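Long-range contact in arginine--tRNA ligase (Campylobacter jejuni, PDB 3FNR), which catalyses the ATP-dependent attachment of L-arginine to tRNA(Arg), releasing AMP and diphosphate: residues Val337-Gln349 with Lys440-Met454. The protein carries 1 engineered substitution. Residues are numbered along the deposited sequence; the frame is centred on the assembly and turned at random.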
loop_
_atom_site.group_PDB
_atom_site.type_symbol
_atom_site.label_atom_id
_atom_site.label_comp_id
_atom_site.label_asym_id
_atom_site.label_seq_id
_atom_site.Cartn_x
_atom_site.Cartn_y
_atom_site.Cartn_z
ATOM N N VAL A 337 13.340 -4.684 -11.884
ATOM C CA VAL A 337 12.434 -5.839 -11.825
ATOM C C VAL A 337 12.894 -6.967 -12.755
ATOM O O VAL A 337 12.912 -8.137 -12.348
ATOM C CB VAL A 337 10.965 -5.471 -12.161
ATOM C CG1 VAL A 337 10.006 -6.582 -11.698
ATOM C CG2 VAL A 337 10.590 -4.128 -11.551
ATOM N N TYR A 338 13.265 -6.608 -13.988
ATOM C CA TYR A 338 13.798 -7.567 -14.957
ATOM C C TYR A 338 15.044 -8.205 -14.389
ATOM O O TYR A 338 15.161 -9.423 -14.348
ATOM C CB TYR A 338 14.153 -6.895 -16.302
ATOM C CG TYR A 338 14.981 -7.791 -17.222
ATOM C CD1 TYR A 338 16.386 -7.735 -17.223
ATOM C CD2 TYR A 338 14.363 -8.702 -18.079
ATOM C CE1 TYR A 338 17.144 -8.573 -18.039
ATOM C CE2 TYR A 338 15.113 -9.541 -18.910
ATOM C CZ TYR A 338 16.502 -9.466 -18.885
ATOM O OH TYR A 338 17.254 -10.286 -19.698
ATOM N N TYR A 339 15.956 -7.347 -13.949
ATOM C CA TYR A 339 17.290 -7.716 -13.537
ATOM C C TYR A 339 17.272 -8.652 -12.329
ATOM O O TYR A 339 17.999 -9.654 -12.309
ATOM C CB TYR A 339 18.087 -6.444 -13.249
ATOM C CG TYR A 339 19.593 -6.626 -13.226
ATOM C CD1 TYR A 339 20.329 -6.275 -12.096
ATOM C CD2 TYR A 339 20.279 -7.140 -14.331
ATOM C CE1 TYR A 339 21.711 -6.434 -12.058
ATOM C CE2 TYR A 339 21.667 -7.300 -14.307
ATOM C CZ TYR A 339 22.373 -6.942 -13.163
ATOM O OH TYR A 339 23.741 -7.084 -13.105
ATOM N N ILE A 340 16.408 -8.347 -11.358
ATOM C CA ILE A 340 16.259 -9.178 -10.170
ATOM C C ILE A 340 15.617 -10.512 -10.546
ATOM O O ILE A 340 16.124 -11.566 -10.162
ATOM C CB ILE A 340 15.488 -8.459 -9.027
ATOM C CG1 ILE A 340 16.273 -7.232 -8.542
ATOM C CG2 ILE A 340 15.261 -9.406 -7.864
ATOM C CD1 ILE A 340 15.437 -6.168 -7.850
ATOM N N ASN A 341 14.535 -10.468 -11.326
ATOM C CA ASN A 341 13.895 -11.690 -11.844
ATOM C C ASN A 341 14.848 -12.536 -12.682
ATOM O O ASN A 341 14.812 -13.772 -12.619
ATOM C CB ASN A 341 12.643 -11.366 -12.686
ATOM C CG ASN A 341 11.343 -11.438 -11.889
ATOM O OD1 ASN A 341 11.202 -12.237 -10.961
ATOM N ND2 ASN A 341 10.370 -10.617 -12.277
ATOM N N TYR A 342 15.692 -11.869 -13.466
ATOM C CA TYR A 342 16.684 -12.545 -14.302
ATOM C C TYR A 342 17.668 -13.361 -13.460
ATOM O O TYR A 342 18.007 -14.477 -13.835
ATOM C CB TYR A 342 17.423 -11.557 -15.216
ATOM C CG TYR A 342 18.261 -12.233 -16.286
ATOM C CD1 TYR A 342 17.785 -13.358 -16.964
ATOM C CD2 TYR A 342 19.524 -11.744 -16.623
ATOM C CE1 TYR A 342 18.551 -13.989 -17.932
ATOM C CE2 TYR A 342 20.299 -12.369 -17.595
ATOM C CZ TYR A 342 19.801 -13.489 -18.246
ATOM O OH TYR A 342 20.552 -14.115 -19.214
ATOM N N ALA A 343 18.079 -12.816 -12.312
ATOM C CA ALA A 343 18.920 -13.536 -11.358
ATOM C C ALA A 343 18.257 -14.832 -10.908
ATOM O O ALA A 343 18.872 -15.900 -10.967
ATOM C CB ALA A 343 19.237 -12.652 -10.168
ATOM N N HIS A 344 16.992 -14.727 -10.505
ATOM C CA HIS A 344 16.200 -15.859 -10.047
ATOM C C HIS A 344 16.006 -16.916 -11.146
ATOM O O HIS A 344 16.156 -18.115 -10.891
ATOM C CB HIS A 344 14.839 -15.365 -9.529
ATOM C CG HIS A 344 14.038 -16.425 -8.842
ATOM N ND1 HIS A 344 13.115 -17.202 -9.504
ATOM C CD2 HIS A 344 14.045 -16.858 -7.559
ATOM C CE1 HIS A 344 12.577 -18.062 -8.655
ATOM N NE2 HIS A 344 13.123 -17.872 -7.468
ATOM N N ALA A 345 15.683 -16.459 -12.358
ATOM C CA ALA A 345 15.492 -17.330 -13.523
ATOM C C ALA A 345 16.792 -18.018 -13.960
ATOM O O ALA A 345 16.780 -19.183 -14.355
ATOM C CB ALA A 345 14.901 -16.541 -14.680
ATOM N N ARG A 346 17.902 -17.289 -13.879
ATOM C CA ARG A 346 19.220 -17.817 -14.212
ATOM C C ARG A 346 19.594 -18.993 -13.306
ATOM O O ARG A 346 20.172 -19.982 -13.773
ATOM C CB ARG A 346 20.262 -16.699 -14.141
ATOM C CG ARG A 346 21.363 -16.826 -15.159
ATOM C CD ARG A 346 21.573 -15.579 -15.993
ATOM N NE ARG A 346 22.468 -14.594 -15.391
ATOM C CZ ARG A 346 23.797 -14.583 -15.512
ATOM N NH1 ARG A 346 24.432 -15.521 -16.202
ATOM N NH2 ARG A 346 24.496 -13.621 -14.927
ATOM N N ILE A 347 19.230 -18.894 -12.024
ATOM C CA ILE A 347 19.436 -19.968 -11.041
ATOM C C ILE A 347 18.573 -21.179 -11.368
ATOM O O ILE A 347 19.053 -22.315 -11.349
ATOM C CB ILE A 347 19.149 -19.490 -9.589
ATOM C CG1 ILE A 347 20.192 -18.460 -9.168
ATOM C CG2 ILE A 347 19.164 -20.667 -8.598
ATOM C CD1 ILE A 347 19.766 -17.500 -8.103
ATOM N N HIS A 348 17.303 -20.929 -11.680
ATOM C CA HIS A 348 16.365 -21.989 -12.049
ATOM C C HIS A 348 16.851 -22.781 -13.266
ATOM O O HIS A 348 16.741 -24.008 -13.299
ATOM C CB HIS A 348 14.972 -21.407 -12.307
ATOM C CG HIS A 348 13.924 -22.444 -12.562
ATOM N ND1 HIS A 348 13.288 -23.125 -11.546
ATOM C CD2 HIS A 348 13.406 -22.923 -13.719
ATOM C CE1 HIS A 348 12.419 -23.975 -12.066
ATOM N NE2 HIS A 348 12.471 -23.872 -13.381
ATOM N N GLN A 349 17.414 -22.069 -14.239
ATOM C CA GLN A 349 17.924 -22.672 -15.467
ATOM C C GLN A 349 19.207 -23.478 -15.288
ATOM O O GLN A 349 19.349 -24.540 -15.897
ATOM C CB GLN A 349 18.100 -21.613 -16.559
ATOM C CG GLN A 349 16.949 -21.562 -17.574
ATOM C CD GLN A 349 15.569 -21.425 -16.934
ATOM O OE1 GLN A 349 14.816 -22.400 -16.837
ATOM N NE2 GLN A 349 15.237 -20.216 -16.494
ATOM N N LYS A 440 13.070 -14.605 -3.869
ATOM C CA LYS A 440 11.671 -15.023 -3.782
ATOM C C LYS A 440 10.978 -14.513 -2.516
ATOM O O LYS A 440 9.884 -13.950 -2.591
ATOM C CB LYS A 440 11.582 -16.552 -3.859
ATOM C CG LYS A 440 10.175 -17.102 -3.735
ATOM C CD LYS A 440 10.041 -18.408 -4.485
ATOM C CE LYS A 440 10.044 -19.591 -3.554
ATOM N NZ LYS A 440 8.660 -19.849 -3.081
ATOM N N THR A 441 11.616 -14.721 -1.366
ATOM C CA THR A 441 11.109 -14.236 -0.091
ATOM C C THR A 441 10.879 -12.719 -0.112
ATOM O O THR A 441 9.747 -12.273 0.052
ATOM C CB THR A 441 12.039 -14.643 1.072
ATOM O OG1 THR A 441 12.165 -16.075 1.095
ATOM C CG2 THR A 441 11.496 -14.152 2.417
ATOM N N ALA A 442 11.936 -11.944 -0.353
ATOM C CA ALA A 442 11.847 -10.483 -0.330
ATOM C C ALA A 442 10.821 -9.952 -1.331
ATOM O O ALA A 442 10.004 -9.087 -0.982
ATOM C CB ALA A 442 13.204 -9.862 -0.582
ATOM N N PHE A 443 10.868 -10.483 -2.556
ATOM C CA PHE A 443 9.894 -10.149 -3.602
ATOM C C PHE A 443 8.452 -10.403 -3.171
ATOM O O PHE A 443 7.585 -9.585 -3.449
ATOM C CB PHE A 443 10.162 -10.932 -4.889
ATOM C CG PHE A 443 10.726 -10.108 -6.017
ATOM C CD1 PHE A 443 11.127 -10.726 -7.196
ATOM C CD2 PHE A 443 10.850 -8.727 -5.914
ATOM C CE1 PHE A 443 11.638 -9.984 -8.253
ATOM C CE2 PHE A 443 11.363 -7.978 -6.961
ATOM C CZ PHE A 443 11.755 -8.602 -8.135
ATOM N N SER A 444 8.194 -11.527 -2.503
ATOM C CA SER A 444 6.822 -11.873 -2.099
ATOM C C SER A 444 6.238 -10.883 -1.093
ATOM O O SER A 444 5.022 -10.656 -1.076
ATOM C CB SER A 444 6.737 -13.304 -1.557
ATOM O OG SER A 444 7.344 -13.408 -0.284
ATOM N N LEU A 445 7.110 -10.282 -0.280
ATOM C CA LEU A 445 6.711 -9.249 0.686
ATOM C C LEU A 445 6.389 -7.933 -0.008
ATOM O O LEU A 445 5.749 -7.054 0.576
ATOM C CB LEU A 445 7.805 -9.039 1.744
ATOM C CG LEU A 445 8.203 -10.267 2.564
ATOM C CD1 LEU A 445 9.293 -9.922 3.585
ATOM C CD2 LEU A 445 6.984 -10.904 3.257
ATOM N N MET A 446 6.856 -7.805 -1.250
ATOM C CA MET A 446 6.517 -6.680 -2.127
ATOM C C MET A 446 5.338 -7.031 -3.044
ATOM O O MET A 446 4.992 -6.260 -3.938
ATOM C CB MET A 446 7.731 -6.288 -2.990
ATOM C CG MET A 446 8.943 -5.734 -2.241
ATOM S SD MET A 446 10.355 -5.411 -3.325
ATOM C CE MET A 446 9.690 -4.295 -4.534
ATOM N N GLY A 447 4.728 -8.196 -2.829
ATOM C CA GLY A 447 3.609 -8.653 -3.660
ATOM C C GLY A 447 4.004 -9.019 -5.085
ATOM O O GLY A 447 3.193 -8.927 -6.013
ATOM N N ILE A 448 5.259 -9.431 -5.248
ATOM C CA ILE A 448 5.814 -9.833 -6.534
ATOM C C ILE A 448 6.215 -11.300 -6.445
ATOM O O ILE A 448 6.922 -11.699 -5.517
ATOM C CB ILE A 448 7.058 -8.979 -6.893
ATOM C CG1 ILE A 448 6.679 -7.499 -7.024
ATOM C CG2 ILE A 448 7.742 -9.501 -8.156
ATOM C CD1 ILE A 448 7.854 -6.555 -7.215
ATOM N N GLU A 449 5.755 -12.092 -7.407
ATOM C CA GLU A 449 6.125 -13.498 -7.519
ATOM C C GLU A 449 7.333 -13.638 -8.448
ATOM O O GLU A 449 7.301 -13.184 -9.594
ATOM C CB GLU A 449 4.929 -14.299 -8.044
ATOM C CG GLU A 449 5.137 -15.802 -8.148
ATOM C CD GLU A 449 3.901 -16.531 -8.682
ATOM O OE1 GLU A 449 4.027 -17.717 -9.056
ATOM O OE2 GLU A 449 2.803 -15.922 -8.727
ATOM N N ALA A 450 8.401 -14.253 -7.941
ATOM C CA ALA A 450 9.637 -14.420 -8.700
ATOM C C ALA A 450 9.467 -15.406 -9.854
ATOM O O ALA A 450 8.833 -16.455 -9.703
ATOM C CB ALA A 450 10.764 -14.869 -7.779
ATOM N N LYS A 451 10.043 -15.059 -10.999
ATOM C CA LYS A 451 9.922 -15.858 -12.220
ATOM C C LYS A 451 10.998 -16.926 -12.326
ATOM O O LYS A 451 12.176 -16.660 -12.074
ATOM C CB LYS A 451 10.005 -14.959 -13.451
ATOM C CG LYS A 451 8.818 -14.034 -13.642
ATOM C CD LYS A 451 9.035 -13.124 -14.832
ATOM C CE LYS A 451 7.991 -12.028 -14.883
ATOM N NZ LYS A 451 8.561 -10.799 -15.499
ATOM N N ASN A 452 10.581 -18.128 -12.717
ATOM C CA ASN A 452 11.493 -19.231 -12.994
ATOM C C ASN A 452 12.042 -19.188 -14.417
ATOM O O ASN A 452 13.111 -19.743 -14.688
ATOM C CB ASN A 452 10.801 -20.574 -12.753
ATOM C CG ASN A 452 10.471 -20.815 -11.292
ATOM O OD1 ASN A 452 11.176 -20.353 -10.394
ATOM N ND2 ASN A 452 9.400 -21.561 -11.048
ATOM N N LYS A 453 11.303 -18.534 -15.314
ATOM C CA LYS A 453 11.650 -18.427 -16.737
ATOM C C LYS A 453 11.380 -17.015 -17.251
ATOM O O LYS A 453 10.362 -16.420 -16.903
ATOM C CB LYS A 453 10.819 -19.419 -17.554
ATOM C CG LYS A 453 11.429 -20.806 -17.722
ATOM C CD LYS A 453 12.270 -20.900 -18.995
ATOM C CE LYS A 453 12.517 -22.351 -19.393
ATOM N NZ LYS A 453 13.375 -22.470 -20.607
ATOM N N MET A 454 12.284 -16.485 -18.073
ATOM C CA MET A 454 12.061 -15.189 -18.723
ATOM C C MET A 454 11.542 -15.398 -20.146
ATOM O O MET A 454 10.447 -14.951 -20.499
ATOM C CB MET A 454 13.336 -14.333 -18.761
ATOM C CG MET A 454 14.065 -14.118 -17.425
ATOM S SD MET A 454 13.162 -13.290 -16.088
ATOM C CE MET A 454 13.011 -11.630 -16.699
HETATM O O HOH W 1 7.551 -11.220 -11.501
HETATM O O HOH W 2 13.719 -21.649 -9.133
#
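Phe443, on the last turns of helix 425-445, turns the CZ corner of its ring to Ile340 of helix 336-353, whose CG2 branch lies 3.6 Å from CZ. Ile448 CG2 covers one face of that ring, and both apolar branches suit an aromatic neighbour. Met454, its flexible chain bent at chi2 and chi3, lays CG 3.8 Å from Ala345 CB and at the edge of the Tyr342 ring, and brings CE to Tyr338 CD2 at 3.5 Å. Gly447, with positive phi, ends helix 425-445 in a Schellman motif and turns the chain back toward helix 336-353. Ala450 then sets its CB over the centre of the His344 ring, 3.6 Å from the centroid, a CH-pi contact suited to a small methyl.

Two side chains of the helix hold the backbone of Lys451 by its N-H and its C=O. Asn341 OD1 accepts from Lys451 N at 3.1 Å, with the donor well above the carbonyl plane, while its ND2 reaches Glu449 O through a water. His344, its ring carried out anti to the backbone N (chi1 -171°), donates from ND1 to Lys451 O at 2.8 Å. A carbonyl oxygen can only accept, so ND1 carries the proton; Lys451 O lies in the ring plane, although ND1 stands 62° out of the carbonyl plane.

Farther along, the Asn452 amide stacks on His348, planes 11° apart, and Gln349 NE2 gives Asn452 O a 2.8 Å bond. The C-terminal tail thus straps across helix 336-353, within the all-helical DALR anticodon-binding fold that arginyl-tRNA synthetases carry beside their class I catalytic domain.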